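Local coordinates for protein Cg9734-pa (Drosophila melanogaster, PDB 2BK9) that probably carries oxygen on a heme whose iron can be bound by two histidines, and may also have peroxidase activity, at residues Ile9-Thr12 and Trp13-Pro16; Asn38-Phe42 and Pro43-Val47; Lys84-Glu87 and Ile88-Ile92. The protein carries 1 engineered substitution. All coordinates share one frame; numbering follows the deposited sequence.

Contact 1. Residues Ile9-Thr12 and Trp13-Pro16; sequences IKKT and WEIP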
loop_
_atom_site.group_PDB
_atom_site.type_symbol
_atom_site.label_atom_id
_atom_site.label_comp_id
_atom_site.label_asym_id
_atom_site.label_seq_id
_atom_site.Cartn_x
_atom_site.Cartn_y
_atom_site.Cartn_z
ATOM N N ILE A 9 5.425 -2.399 -14.508
ATOM C CA ILE A 9 5.359 -2.270 -13.037
ATOM C C ILE A 9 6.777 -2.381 -12.445
ATOM O O ILE A 9 7.192 -1.542 -11.654
ATOM C CB ILE A 9 4.428 -3.321 -12.453
ATOM C CG1 ILE A 9 2.930 -3.013 -12.710
ATOM C CG2 ILE A 9 4.595 -3.400 -10.930
ATOM C CD1 ILE A 9 2.150 -2.125 -11.822
ATOM N N LYS A 10 7.512 -3.389 -12.852
ATOM C CA LYS A 10 8.845 -3.565 -12.300
ATOM C C LYS A 10 9.739 -2.368 -12.538
ATOM O O LYS A 10 10.416 -1.890 -11.626
ATOM C CB LYS A 10 9.481 -4.855 -12.788
ATOM C CG LYS A 10 8.848 -6.084 -12.189
ATOM C CD LYS A 10 9.601 -7.331 -12.610
ATOM C CE LYS A 10 9.061 -8.552 -11.934
ATOM N NZ LYS A 10 10.187 -9.521 -11.839
ATOM N N LYS A 11 9.774 -1.902 -13.764
ATOM C CA LYS A 11 10.683 -0.831 -14.112
ATOM C C LYS A 11 10.258 0.491 -13.450
ATOM O O LYS A 11 11.102 1.209 -12.950
ATOM C CB LYS A 11 10.777 -0.662 -15.604
ATOM C CG LYS A 11 11.428 -1.797 -16.383
ATOM C CD LYS A 11 12.804 -2.225 -15.868
ATOM C CE LYS A 11 13.825 -1.107 -15.949
ATOM N NZ LYS A 11 15.148 -1.524 -15.459
ATOM N N THR A 12 8.973 0.822 -13.456
ATOM C CA THR A 12 8.538 2.078 -12.830
ATOM C C THR A 12 8.658 2.037 -11.317
ATOM O O THR A 12 8.890 3.085 -10.713
ATOM C CB THR A 12 7.109 2.465 -13.257
ATOM O OG1 THR A 12 6.177 1.414 -12.941
ATOM C CG2 THR A 12 7.023 2.791 -14.733
ATOM N N TRP A 13 8.570 0.868 -10.711
ATOM C CA TRP A 13 8.740 0.738 -9.274
ATOM C C TRP A 13 10.157 1.082 -8.816
ATOM O O TRP A 13 10.323 1.519 -7.699
ATOM C CB TRP A 13 8.411 -0.706 -8.878
ATOM C CG TRP A 13 8.578 -1.059 -7.456
ATOM C CD1 TRP A 13 9.355 -2.054 -6.980
ATOM C CD2 TRP A 13 7.900 -0.519 -6.322
ATOM N NE1 TRP A 13 9.198 -2.168 -5.620
ATOM C CE2 TRP A 13 8.338 -1.225 -5.180
ATOM C CE3 TRP A 13 6.978 0.514 -6.134
ATOM C CZ2 TRP A 13 7.839 -0.942 -3.911
ATOM C CZ3 TRP A 13 6.536 0.795 -4.870
ATOM C CH2 TRP A 13 6.952 0.057 -3.772
ATOM N N GLU A 14 11.144 0.906 -9.702
ATOM C CA GLU A 14 12.518 1.140 -9.314
ATOM C C GLU A 14 12.694 2.540 -8.735
ATOM O O GLU A 14 13.548 2.728 -7.874
ATOM C CB GLU A 14 13.484 0.957 -10.498
ATOM C CG GLU A 14 13.543 -0.470 -10.979
ATOM C CD GLU A 14 14.459 -0.665 -12.161
ATOM O OE1 GLU A 14 15.170 0.268 -12.570
ATOM O OE2 GLU A 14 14.488 -1.779 -12.705
ATOM N N ILE A 15 11.991 3.539 -9.257
ATOM C CA ILE A 15 12.186 4.916 -8.801
ATOM C C ILE A 15 11.713 5.088 -7.346
ATOM O O ILE A 15 12.523 5.404 -6.479
ATOM C CB ILE A 15 11.566 5.885 -9.789
ATOM C CG1 ILE A 15 12.375 5.855 -11.072
ATOM C CG2 ILE A 15 11.501 7.283 -9.215
ATOM C CD1 ILE A 15 11.734 6.590 -12.232
ATOM N N PRO A 16 10.437 4.876 -7.010
ATOM C CA PRO A 16 10.007 5.111 -5.615
ATOM C C PRO A 16 10.661 4.134 -4.651
ATOM O O PRO A 16 10.901 4.502 -3.496
ATOM C CB PRO A 16 8.486 4.962 -5.659
ATOM C CG PRO A 16 8.218 4.168 -6.909
ATOM C CD PRO A 16 9.278 4.625 -7.878
HETATM O O HOH W 1 13.369 2.272 -14.196
#
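The carboxylate of E14 is approached by the ammonium of K11 from the syn side of OE2, with the nitrogen lying 27° out of the carboxylate plane. The nearby indole of W13 has the carbonyl oxygen of I9 obliquely beside it. K11 and E14, one helical turn apart, run side by side and point the same way. The lysine chain is bent at its second and third torsions (chi2 -52°, chi3 -62°), folding back so that NZ lies 2.8 Å from E14 OE2 in a salt bridge. A water donates to both E14 OE1 and K11 O and ties the other carboxylate oxygen to the backbone. E14 has been seen to bind magnesium in a crystal of this protein, although none is bound to it here.

W13 N donates to I9 O at 2.9 Å, an ordinary helical bond. After it E14 N bonds K11 O at 3.3 Å and K10 O only weakly, I15 N makes a weak bond to T12 O, and the helix is kinked at I15-P16. P16 brings no N-H to this turn; its CD instead presses on T12 O at 3.2 Å. T12 O also accepts from S121 OG, and T12 OG1 is bonded to both L8 O and W131 NE1.

Helix 3-17 is the A helix of the globin fold. W13 packs on F69 and I73 of helix 56-75, where D70 OD1 takes the indole N-H, while I9 reaches helix 125-143 and P16 rests against L117 and A120 of helix 103-120.

Contact 2. Residues Asn38-Phe42 and Pro43-Val47; sequences NLEKF and PFRDV. With HEM (protoporphyrin IX containing Fe), chain B.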
loop_
_atom_site.group_PDB
_atom_site.type_symbol
_atom_site.label_atom_id
_atom_site.label_comp_id
_atom_site.label_asym_id
_atom_site.label_seq_id
_atom_site.Cartn_x
_atom_site.Cartn_y
_atom_site.Cartn_z
ATOM N N ASN A 38 -7.579 8.080 10.818
ATOM C CA ASN A 38 -6.715 6.927 10.831
ATOM C C ASN A 38 -5.528 7.080 11.801
ATOM O O ASN A 38 -5.010 6.089 12.268
ATOM C CB ASN A 38 -6.195 6.645 9.433
ATOM C CG ASN A 38 -7.302 6.220 8.501
ATOM O OD1 ASN A 38 -7.833 5.119 8.630
ATOM N ND2 ASN A 38 -7.688 7.115 7.582
ATOM N N LEU A 39 -5.120 8.319 12.097
ATOM C CA LEU A 39 -4.070 8.528 13.071
ATOM C C LEU A 39 -4.353 7.876 14.385
ATOM O O LEU A 39 -3.432 7.426 15.069
ATOM C CB LEU A 39 -3.942 10.020 13.391
ATOM C CG LEU A 39 -3.181 10.803 12.321
ATOM C CD1 LEU A 39 -3.411 12.326 12.503
ATOM C CD2 LEU A 39 -1.667 10.507 12.348
ATOM N N GLU A 40 -5.626 7.864 14.786
ATOM C CA GLU A 40 -6.000 7.411 16.094
ATOM C C GLU A 40 -5.704 5.941 16.303
ATOM O O GLU A 40 -5.660 5.487 17.459
ATOM C CB GLU A 40 -7.477 7.683 16.330
ATOM C CG GLU A 40 -7.877 9.156 16.281
ATOM C CD GLU A 40 -7.074 10.175 17.063
ATOM O OE1 GLU A 40 -6.778 9.991 18.251
ATOM O OE2 GLU A 40 -6.755 11.247 16.526
ATOM N N LYS A 41 -5.511 5.173 15.243
ATOM C CA LYS A 41 -5.209 3.761 15.363
ATOM C C LYS A 41 -3.773 3.508 15.827
ATOM O O LYS A 41 -3.457 2.414 16.227
ATOM C CB LYS A 41 -5.393 3.069 14.012
ATOM C CG LYS A 41 -6.777 3.103 13.450
ATOM C CD LYS A 41 -7.762 2.295 14.183
ATOM C CE LYS A 41 -9.088 2.134 13.496
ATOM N NZ LYS A 41 -10.023 1.289 14.284
ATOM N N PHE A 42 -2.911 4.522 15.726
ATOM C CA PHE A 42 -1.471 4.356 15.951
ATOM C C PHE A 42 -1.035 5.015 17.252
ATOM O O PHE A 42 -1.590 6.016 17.677
ATOM C CB PHE A 42 -0.683 4.988 14.819
ATOM C CG PHE A 42 -0.751 4.256 13.531
ATOM C CD1 PHE A 42 0.113 3.188 13.311
ATOM C CD2 PHE A 42 -1.679 4.614 12.544
ATOM C CE1 PHE A 42 0.124 2.529 12.111
ATOM C CE2 PHE A 42 -1.645 3.906 11.316
ATOM C CZ PHE A 42 -0.715 2.902 11.132
ATOM N N PRO A 43 0.079 4.565 17.820
ATOM C CA PRO A 43 0.585 5.181 19.050
ATOM C C PRO A 43 1.066 6.610 18.904
ATOM O O PRO A 43 1.105 7.373 19.857
ATOM C CB PRO A 43 1.738 4.261 19.447
ATOM C CG PRO A 43 2.047 3.432 18.247
ATOM C CD PRO A 43 0.821 3.347 17.455
ATOM N N PHE A 44 1.381 6.982 17.674
ATOM C CA PHE A 44 1.793 8.317 17.321
ATOM C C PHE A 44 0.626 9.231 16.975
ATOM O O PHE A 44 0.827 10.284 16.369
ATOM C CB PHE A 44 2.844 8.297 16.214
ATOM C CG PHE A 44 2.455 7.525 14.950
ATOM C CD1 PHE A 44 1.608 8.069 14.023
ATOM C CD2 PHE A 44 2.940 6.246 14.715
ATOM C CE1 PHE A 44 1.273 7.370 12.900
ATOM C CE2 PHE A 44 2.606 5.536 13.604
ATOM C CZ PHE A 44 1.789 6.128 12.671
ATOM N N ARG A 45 -0.584 8.864 17.410
ATOM C CA ARG A 45 -1.770 9.633 17.116
ATOM C C ARG A 45 -1.699 11.108 17.404
ATOM O O ARG A 45 -2.371 11.872 16.704
ATOM C CB ARG A 45 -2.984 9.010 17.833
ATOM C CG ARG A 45 -2.831 8.880 19.328
ATOM C CD ARG A 45 -3.970 8.192 20.020
ATOM N NE ARG A 45 -4.152 6.804 19.588
ATOM C CZ ARG A 45 -3.531 5.747 20.086
ATOM N NH1 ARG A 45 -2.593 5.848 21.030
ATOM N NH2 ARG A 45 -3.789 4.556 19.582
ATOM N N ASP A 46 -0.953 11.507 18.429
ATOM C CA ASP A 46 -0.873 12.918 18.801
ATOM C C ASP A 46 0.375 13.642 18.317
ATOM O O ASP A 46 0.617 14.767 18.736
ATOM C CB ASP A 46 -1.029 13.070 20.340
ATOM C CG ASP A 46 -2.382 12.620 20.836
ATOM O OD1 ASP A 46 -3.383 12.747 20.109
ATOM O OD2 ASP A 46 -2.517 12.131 21.952
ATOM N N VAL A 47 1.165 13.024 17.464
ATOM C CA VAL A 47 2.335 13.680 16.903
ATOM C C VAL A 47 1.851 14.672 15.865
ATOM O O VAL A 47 1.044 14.308 14.990
ATOM C CB VAL A 47 3.240 12.637 16.288
ATOM C CG1 VAL A 47 4.443 13.310 15.521
ATOM C CG2 VAL A 47 3.762 11.690 17.354
HETATM C CHA HEM B . 0.561 -2.630 11.420
HETATM C CHB HEM B . 1.307 -3.329 6.722
HETATM C CHC HEM B . -2.421 -0.505 5.817
HETATM C CHD HEM B . -2.881 0.554 10.444
HETATM C C1A HEM B . 1.028 -3.109 10.225
HETATM C C2A HEM B . 2.008 -4.186 10.075
HETATM C C3A HEM B . 2.218 -4.413 8.759
HETATM C C4A HEM B . 1.402 -3.451 8.076
HETATM C CMA HEM B . 3.126 -5.421 8.028
HETATM C CAA HEM B . 2.646 -4.919 11.261
HETATM C CBA HEM B . 1.672 -5.935 11.858
HETATM C CGA HEM B . 2.339 -6.501 13.084
HETATM O O1A HEM B . 2.328 -5.833 14.161
HETATM O O2A HEM B . 2.870 -7.620 12.995
HETATM C C1B HEM B . 0.384 -2.570 6.043
HETATM C C2B HEM B . 0.200 -2.611 4.619
HETATM C C3B HEM B . -0.855 -1.813 4.367
HETATM C C4B HEM B . -1.366 -1.326 5.612
HETATM C CMB HEM B . 1.063 -3.392 3.668
HETATM C CAB HEM B . -1.522 -1.553 3.071
HETATM C CBB HEM B . -0.927 -1.504 1.894
HETATM C C1C HEM B . -2.893 0.032 6.974
HETATM C C2C HEM B . -4.037 0.924 7.127
HETATM C C3C HEM B . -4.131 1.274 8.409
HETATM C C4C HEM B . -3.079 0.579 9.105
HETATM C CMC HEM B . -4.951 1.339 5.975
HETATM C CAC HEM B . -5.168 2.208 8.973
HETATM C CBC HEM B . -5.057 2.985 10.029
HETATM C C1D HEM B . -1.981 -0.192 11.131
HETATM C C2D HEM B . -1.889 -0.260 12.527
HETATM C C3D HEM B . -0.859 -1.193 12.832
HETATM C C4D HEM B . -0.399 -1.666 11.554
HETATM C CMD HEM B . -2.693 0.559 13.521
HETATM C CAD HEM B . -0.409 -1.588 14.214
HETATM C CBD HEM B . 0.581 -0.618 14.777
HETATM C CGD HEM B . 1.036 -0.958 16.162
HETATM O O1D HEM B . 1.740 -0.132 16.789
HETATM O O2D HEM B . 0.704 -2.067 16.656
HETATM N NA HEM B . 0.653 -2.703 8.988
HETATM N NB HEM B . -0.590 -1.768 6.651
HETATM N NC HEM B . -2.327 -0.166 8.207
HETATM N ND HEM B . -1.082 -1.060 10.551
HETATM FE FE HEM B . -0.804 -1.411 8.614
HETATM O O HOH W 2 -5.348 10.940 20.473
HETATM O O HOH W 3 -5.137 13.497 17.799
#
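A 3-10 turn at N38-K41 runs directly into two overlapping type I turns, the first closed by R45 N donating to F42 O at 3.0 Å and the second spanning F44 to V47. The rings of F42 and F44 lie side by side with their planes 18° apart. They are slid so far that little of the rings overlaps, and F44 CZ sits near the rim of the F42 face, 3.3 Å from F42 CG. What lies over the centre of the F44 ring is instead F42 CB, a CH-pi contact 3.5 Å from the ring centroid. F44 reaches this place because its first torsion (54°) holds CG between the backbone N and the carbonyl carbon.

The opposite face of F42 belongs to the heme, whose methyl CMD lies over the ring centre, and F42 CZ comes within 3.3 Å of the methine carbon CHD. This is the CD region of the globin fold, where a phenylalanine packed on the porphyrin is a family hallmark; here H61, an axial ligand of the iron, also meets F42 edge-to-face. P43 CD lies at the edge of the F42 ring.

R45 closes back on the 3-10 segment. Its guanidinium grips one atom, E40 O, side-on and in the guanidinium plane, with NE at 2.9 Å and NH2 at 3.0 Å, both from the same face of the carbonyl plane. F42 O lies over the guanidinium face, 3.1 Å from R45 CZ. One water donates to both E40 OE1 and D46 OD1. K41 NZ, for its part, donates to R99 O and T100 O.

Contact 3. Residues Lys84-Glu87 and Ile88-Ile92; sequences KLDE and IWTKI. With HEM (protoporphyrin IX containing Fe), chain B.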
loop_
_atom_site.group_PDB
_atom_site.type_symbol
_atom_site.label_atom_id
_atom_site.label_comp_id
_atom_site.label_asym_id
_atom_site.label_seq_id
_atom_site.Cartn_x
_atom_site.Cartn_y
_atom_site.Cartn_z
ATOM N N LYS A 84 1.418 -16.639 -4.214
ATOM C CA LYS A 84 2.254 -15.847 -3.339
ATOM C C LYS A 84 1.596 -14.521 -2.985
ATOM O O LYS A 84 1.690 -14.072 -1.826
ATOM C CB LYS A 84 3.610 -15.626 -3.979
ATOM C CG LYS A 84 4.491 -16.862 -4.008
ATOM C CD LYS A 84 5.757 -16.672 -4.836
ATOM C CE LYS A 84 6.672 -17.895 -4.781
ATOM N NZ LYS A 84 7.201 -18.221 -3.477
ATOM N N LEU A 85 0.893 -13.902 -3.929
ATOM C CA LEU A 85 0.137 -12.682 -3.614
ATOM C C LEU A 85 -0.964 -12.956 -2.605
ATOM O O LEU A 85 -1.206 -12.192 -1.681
ATOM C CB LEU A 85 -0.432 -12.040 -4.866
ATOM C CG LEU A 85 0.580 -11.464 -5.840
ATOM C CD1 LEU A 85 -0.090 -11.071 -7.125
ATOM C CD2 LEU A 85 1.305 -10.275 -5.227
ATOM N N ASP A 86 -1.675 -14.067 -2.797
ATOM C CA ASP A 86 -2.741 -14.416 -1.878
ATOM C C ASP A 86 -2.159 -14.585 -0.475
ATOM O O ASP A 86 -2.761 -14.134 0.520
ATOM C CB ASP A 86 -3.473 -15.665 -2.308
ATOM C CG ASP A 86 -4.701 -15.871 -1.476
ATOM O OD1 ASP A 86 -5.718 -15.242 -1.701
ATOM O OD2 ASP A 86 -4.693 -16.653 -0.528
ATOM N N GLU A 87 -1.009 -15.242 -0.365
ATOM C CA GLU A 87 -0.378 -15.420 0.924
ATOM C C GLU A 87 -0.016 -14.082 1.544
ATOM O O GLU A 87 -0.309 -13.842 2.708
ATOM C CB GLU A 87 0.848 -16.314 0.761
ATOM C CG GLU A 87 1.553 -16.503 2.052
ATOM C CD GLU A 87 2.855 -17.283 1.955
ATOM O OE1 GLU A 87 3.375 -17.590 0.834
ATOM O OE2 GLU A 87 3.419 -17.579 3.029
ATOM N N ILE A 88 0.706 -13.257 0.811
ATOM C CA ILE A 88 1.180 -11.977 1.329
ATOM C C ILE A 88 -0.001 -11.182 1.879
ATOM O O ILE A 88 0.034 -10.652 2.990
ATOM C CB ILE A 88 1.931 -11.214 0.239
ATOM C CG1 ILE A 88 3.285 -11.899 -0.077
ATOM C CG2 ILE A 88 2.109 -9.771 0.611
ATOM C CD1 ILE A 88 3.899 -11.454 -1.378
ATOM N N TRP A 89 -1.005 -11.012 1.038
ATOM C CA TRP A 89 -2.056 -10.024 1.331
ATOM C C TRP A 89 -3.120 -10.559 2.278
ATOM O O TRP A 89 -3.744 -9.784 2.978
ATOM C CB TRP A 89 -2.596 -9.443 0.041
ATOM C CG TRP A 89 -1.570 -8.562 -0.585
ATOM C CD1 TRP A 89 -0.656 -8.899 -1.564
ATOM C CD2 TRP A 89 -1.274 -7.231 -0.218
ATOM N NE1 TRP A 89 0.172 -7.836 -1.808
ATOM C CE2 TRP A 89 -0.201 -6.799 -1.000
ATOM C CE3 TRP A 89 -1.835 -6.345 0.686
ATOM C CZ2 TRP A 89 0.303 -5.509 -0.916
ATOM C CZ3 TRP A 89 -1.324 -5.070 0.772
ATOM C CH2 TRP A 89 -0.278 -4.664 -0.036
ATOM N N THR A 90 -3.310 -11.875 2.319
ATOM C CA THR A 90 -4.154 -12.435 3.350
ATOM C C THR A 90 -3.553 -12.186 4.712
ATOM O O THR A 90 -4.232 -11.804 5.672
ATOM C CB THR A 90 -4.416 -13.908 3.106
ATOM O OG1 THR A 90 -5.154 -14.068 1.885
ATOM C CG2 THR A 90 -5.260 -14.488 4.228
ATOM N N LYS A 91 -2.237 -12.331 4.802
ATOM C CA LYS A 91 -1.556 -12.097 6.068
ATOM C C LYS A 91 -1.644 -10.618 6.467
ATOM O O LYS A 91 -1.944 -10.304 7.617
ATOM C CB LYS A 91 -0.108 -12.583 6.024
ATOM C CG LYS A 91 0.618 -12.287 7.317
ATOM C CD LYS A 91 1.981 -12.952 7.382
ATOM C CE LYS A 91 2.619 -12.695 8.711
ATOM N NZ LYS A 91 2.032 -13.531 9.805
ATOM N N ILE A 92 -1.463 -9.717 5.523
ATOM C CA ILE A 92 -1.652 -8.299 5.840
ATOM C C ILE A 92 -3.069 -8.050 6.348
ATOM O O ILE A 92 -3.281 -7.372 7.356
ATOM C CB ILE A 92 -1.373 -7.441 4.604
ATOM C CG1 ILE A 92 0.100 -7.532 4.185
ATOM C CG2 ILE A 92 -1.760 -6.003 4.845
ATOM C CD1 ILE A 92 1.077 -7.150 5.237
HETATM C CHA HEM B . 0.561 -2.630 11.420
HETATM C CHB HEM B . 1.307 -3.329 6.722
HETATM C CHC HEM B . -2.421 -0.505 5.817
HETATM C CHD HEM B . -2.881 0.554 10.444
HETATM C C1A HEM B . 1.028 -3.109 10.225
HETATM C C2A HEM B . 2.008 -4.186 10.075
HETATM C C3A HEM B . 2.218 -4.413 8.759
HETATM C C4A HEM B . 1.402 -3.451 8.076
HETATM C CMA HEM B . 3.126 -5.421 8.028
HETATM C CAA HEM B . 2.646 -4.919 11.261
HETATM C CBA HEM B . 1.672 -5.935 11.858
HETATM C CGA HEM B . 2.339 -6.501 13.084
HETATM O O1A HEM B . 2.328 -5.833 14.161
HETATM O O2A HEM B . 2.870 -7.620 12.995
HETATM C C1B HEM B . 0.384 -2.570 6.043
HETATM C C2B HEM B . 0.200 -2.611 4.619
HETATM C C3B HEM B . -0.855 -1.813 4.367
HETATM C C4B HEM B . -1.366 -1.326 5.612
HETATM C CMB HEM B . 1.063 -3.392 3.668
HETATM C CAB HEM B . -1.522 -1.553 3.071
HETATM C CBB HEM B . -0.927 -1.504 1.894
HETATM C C1C HEM B . -2.893 0.032 6.974
HETATM C C2C HEM B . -4.037 0.924 7.127
HETATM C C3C HEM B . -4.131 1.274 8.409
HETATM C C4C HEM B . -3.079 0.579 9.105
HETATM C CMC HEM B . -4.951 1.339 5.975
HETATM C CAC HEM B . -5.168 2.208 8.973
HETATM C CBC HEM B . -5.057 2.985 10.029
HETATM C C1D HEM B . -1.981 -0.192 11.131
HETATM C C2D HEM B . -1.889 -0.260 12.527
HETATM C C3D HEM B . -0.859 -1.193 12.832
HETATM C C4D HEM B . -0.399 -1.666 11.554
HETATM C CMD HEM B . -2.693 0.559 13.521
HETATM C CAD HEM B . -0.409 -1.588 14.214
HETATM C CBD HEM B . 0.581 -0.618 14.777
HETATM C CGD HEM B . 1.036 -0.958 16.162
HETATM O O1D HEM B . 1.740 -0.132 16.789
HETATM O O2D HEM B . 0.704 -2.067 16.656
HETATM N NA HEM B . 0.653 -2.703 8.988
HETATM N NB HEM B . -0.590 -1.768 6.651
HETATM N NC HEM B . -2.327 -0.166 8.207
HETATM N ND HEM B . -1.082 -1.060 10.551
HETATM FE FE HEM B . -0.804 -1.411 8.614
#
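W89 and L85 meet on the buried side of the F helix of the globin fold, the helix that carries the iron ligand H96 a little further on. The tight part is gathered round the indole. L85 O lies in the plane of the ring at one end, 3.3 Å from W89 CD1, while also accepting the bond from W89 N at 3.0 Å. At the other end of the indole the heme vinyl carbon CBB lies in plane, 3.8 Å from W89 CH2. I88 CG2 comes over one face toward the rim, F69 meets W89 edge-to-face, and the indole N-H is bonded to S72 OG, so the ring is fixed in its rotation. I92 extends the heme wall, its CD1 close to the methyl CMA, and I92 O bonds to H96 ND1, which probably helps to orient that ligand.

The other side is looser. The chains of K84, E87 and K91 lead outward toward solvent, and what joins them to the following turn is essentially backbone: I88 N to K84 O at 2.9 Å and K91 N to E87 O at 3.2 Å. Between the two sides, D86 turns its carboxylate to a salt bridge with K144. With OG1 anti to its carbonyl carbon (chi1 -64°), T90 folds back on the preceding turn, where D86 O takes T90 N at 2.9 Å on one face of its plane and T90 OG1 at 2.8 Å on the other.

Along the chain the three contacts come in series: contact 1 on helix 3-17, contact 2 in the loop between helices 20-34 and 56-75, and contact 3 on helix 81-96. Contacts 1 and 2 lie on opposite sides of the molecular centre, their own centres about 30 Å apart. The centre of contact 3 is about 21 Å from that of contact 1 and about 26 Å from that of contact 2. None touches another, yet contacts 2 and 3 share the heme: F42 lies on one face, over pyrrole D, and I92 on the other, at pyrrole B, with W89 at a vinyl edge. Contact 1 belongs to the helical scaffold. Helix 56-75, which carries H61, packs against all three.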